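PDB 5JG9: de novo design, hyper stable, disulfide-rich mini protein from Synthetic construct, which has no known natural function but was designed from scratch as a hyperstable, disulfide-rich scaffold in which one helix packs on a three-stranded antiparallel sheet. Local coordinates for residues R6-G11 with C40-I45. Sequence-based numbering, arbitrary orientation.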
loop_
_atom_site.group_PDB
_atom_site.type_symbol
_atom_site.label_atom_id
_atom_site.label_comp_id
_atom_site.label_asym_id
_atom_site.label_seq_id
_atom_site.Cartn_x
_atom_site.Cartn_y
_atom_site.Cartn_z
ATOM N N ARG A 6 3.396 4.227 -5.056
ATOM C CA ARG A 6 1.999 3.898 -4.879
ATOM C C ARG A 6 1.546 2.754 -5.738
ATOM O O ARG A 6 1.814 2.754 -6.951
ATOM C CB ARG A 6 1.165 5.093 -5.303
ATOM C CG ARG A 6 1.151 6.322 -4.458
ATOM C CD ARG A 6 0.106 7.188 -5.205
ATOM N NE ARG A 6 -0.591 7.933 -4.211
ATOM C CZ ARG A 6 -1.885 8.030 -3.888
ATOM N NH1 ARG A 6 -2.899 7.530 -4.570
ATOM N NH2 ARG A 6 -2.101 8.752 -2.803
ATOM N N TYR A 7 0.875 1.775 -5.108
ATOM C CA TYR A 7 0.373 0.558 -5.827
ATOM C C TYR A 7 -1.166 0.617 -5.673
ATOM O O TYR A 7 -1.662 0.436 -4.577
ATOM C CB TYR A 7 0.890 -0.690 -5.167
ATOM C CG TYR A 7 2.412 -0.818 -5.086
ATOM C CD1 TYR A 7 3.136 -1.422 -6.138
ATOM C CD2 TYR A 7 3.077 -0.300 -4.071
ATOM C CE1 TYR A 7 4.515 -1.507 -6.089
ATOM C CE2 TYR A 7 4.466 -0.392 -3.979
ATOM C CZ TYR A 7 5.161 -0.978 -4.995
ATOM O OH TYR A 7 6.519 -1.075 -4.940
ATOM N N LYS A 8 -1.884 0.983 -6.730
ATOM C CA LYS A 8 -3.344 1.046 -6.705
ATOM C C LYS A 8 -3.855 -0.383 -6.945
ATOM O O LYS A 8 -3.463 -1.010 -7.904
ATOM C CB LYS A 8 -3.930 2.041 -7.713
ATOM C CG LYS A 8 -5.437 2.338 -7.514
ATOM C CD LYS A 8 -6.078 3.248 -8.555
ATOM C CE LYS A 8 -5.844 2.757 -9.991
ATOM N NZ LYS A 8 -6.271 3.808 -10.917
ATOM N N ARG A 9 -4.816 -0.847 -6.128
ATOM C CA ARG A 9 -5.229 -2.277 -6.157
ATOM C C ARG A 9 -6.720 -2.471 -6.279
ATOM O O ARG A 9 -7.329 -3.042 -5.400
ATOM C CB ARG A 9 -4.678 -3.014 -4.920
ATOM C CG ARG A 9 -3.153 -3.049 -4.882
ATOM C CD ARG A 9 -2.701 -3.938 -6.006
ATOM N NE ARG A 9 -1.283 -4.171 -6.028
ATOM C CZ ARG A 9 -0.412 -3.682 -6.936
ATOM N NH1 ARG A 9 -0.767 -2.776 -7.930
ATOM N NH2 ARG A 9 0.869 -4.038 -6.771
ATOM N N CYS A 10 -7.299 -1.955 -7.361
ATOM C CA CYS A 10 -8.751 -2.043 -7.564
ATOM C C CYS A 10 -9.240 -3.500 -7.610
ATOM O O CYS A 10 -10.406 -3.774 -7.320
ATOM C CB CYS A 10 -9.156 -1.287 -8.843
ATOM S SG CYS A 10 -8.850 0.521 -8.816
ATOM N N GLY A 11 -8.358 -4.428 -7.989
ATOM C CA GLY A 11 -8.761 -5.893 -8.103
ATOM C C GLY A 11 -8.641 -6.621 -6.782
ATOM O O GLY A 11 -8.634 -7.813 -6.778
ATOM N N CYS A 40 -10.946 2.377 -4.647
ATOM C CA CYS A 40 -9.804 1.469 -4.708
ATOM C C CYS A 40 -8.820 1.834 -3.655
ATOM O O CYS A 40 -8.539 3.037 -3.455
ATOM C CB CYS A 40 -9.115 1.621 -6.055
ATOM S SG CYS A 40 -10.155 1.202 -7.453
ATOM N N TYR A 41 -8.282 0.836 -2.970
ATOM C CA TYR A 41 -7.273 1.020 -1.975
ATOM C C TYR A 41 -5.909 0.980 -2.644
ATOM O O TYR A 41 -5.723 0.340 -3.685
ATOM C CB TYR A 41 -7.397 -0.031 -0.856
ATOM C CG TYR A 41 -8.603 0.281 -0.040
ATOM C CD1 TYR A 41 -9.836 -0.189 -0.414
ATOM C CD2 TYR A 41 -8.508 1.090 1.110
ATOM C CE1 TYR A 41 -10.983 0.197 0.249
ATOM C CE2 TYR A 41 -9.629 1.426 1.841
ATOM C CZ TYR A 41 -10.856 0.995 1.406
ATOM O OH TYR A 41 -11.978 1.339 2.088
ATOM N N VAL A 42 -5.013 1.771 -2.039
ATOM C CA VAL A 42 -3.714 2.132 -2.586
ATOM C C VAL A 42 -2.697 1.877 -1.453
ATOM O O VAL A 42 -2.829 2.375 -0.378
ATOM C CB VAL A 42 -3.659 3.630 -3.084
ATOM C CG1 VAL A 42 -2.256 3.982 -3.597
ATOM C CG2 VAL A 42 -4.673 3.872 -4.179
ATOM N N CYS A 43 -1.702 1.056 -1.728
ATOM C CA CYS A 43 -0.510 0.901 -0.892
ATOM C C CYS A 43 0.549 1.961 -1.249
ATOM O O CYS A 43 1.058 1.993 -2.397
ATOM C CB CYS A 43 0.091 -0.482 -1.044
ATOM S SG CYS A 43 1.550 -0.659 -0.021
ATOM N N GLU A 44 0.879 2.816 -0.315
ATOM C CA GLU A 44 1.996 3.774 -0.495
ATOM C C GLU A 44 3.182 3.358 0.313
ATOM O O GLU A 44 3.073 3.183 1.552
ATOM C CB GLU A 44 1.526 5.154 -0.042
ATOM C CG GLU A 44 2.712 6.152 0.043
ATOM C CD GLU A 44 2.280 7.459 0.727
ATOM O OE1 GLU A 44 2.765 7.698 1.878
ATOM O OE2 GLU A 44 1.416 8.144 0.157
ATOM N N ILE A 45 4.335 3.278 -0.330
ATOM C CA ILE A 45 5.592 2.805 0.324
ATOM C C ILE A 45 6.538 4.006 0.232
ATOM O O ILE A 45 6.626 4.673 -0.837
ATOM C CB ILE A 45 6.211 1.544 -0.381
ATOM C CG1 ILE A 45 5.196 0.308 -0.336
ATOM C CG2 ILE A 45 7.579 1.147 0.192
ATOM C CD1 ILE A 45 4.828 -0.150 1.043
HETATM O O HOH W 1 -9.276 -1.908 -3.633
#
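The carbonyl oxygen of Cys-43 is gripped twice by the neighbouring strand: it accepts the amide of Tyr-7 (N to O 2.7 Å) and a CA-H...O contact from Arg-6 CA. Cys-43 N returns a bond to Tyr-7 O, which closes the hydrogen-bonded pair of this antiparallel ladder. Two residues further along, past the Lys-8/Val-42 pair, Arg-9 N bonds to Tyr-41 O at 2.9 Å. Beyond it, a water links Arg-9 O to Tyr-41 N, and the Cys-10 to Cys-40 disulfide (SG to SG 2.0 Å) joins the loop after strand 5-8 covalently to the start of strand 40-46.

On the face away from helix 14-28, Val-42 lies between two long chains. Its CG1, anti to the backbone N (chi1 178°), sits under one face of the Arg-6 guanidinium, 3.7 Å from NH1, which is salt-bridged to Glu-37; CG2 touches Lys-8 CG. With both methyls gone, as in an alanine, the guanidinium would probably lose the apolar carbon under its face, and Lys-8 CG the nearer of the two carbons it packs against.

The helix-side face carries Tyr-7, whose ring edge meets Ile-45 CG1 through CE2 (3.8 Å) and which makes a cation-pi contact with Arg-24, and Cys-43, disulfide-bonded to Cys-21. The Arg-9 guanidinium lies with one face over Tyr-7 CB. Backbone bonds thus pair the edge strand with the central one, while two disulfides tie the central strand to the loop after the edge strand and to the helix, consistent with the designed hyperstability.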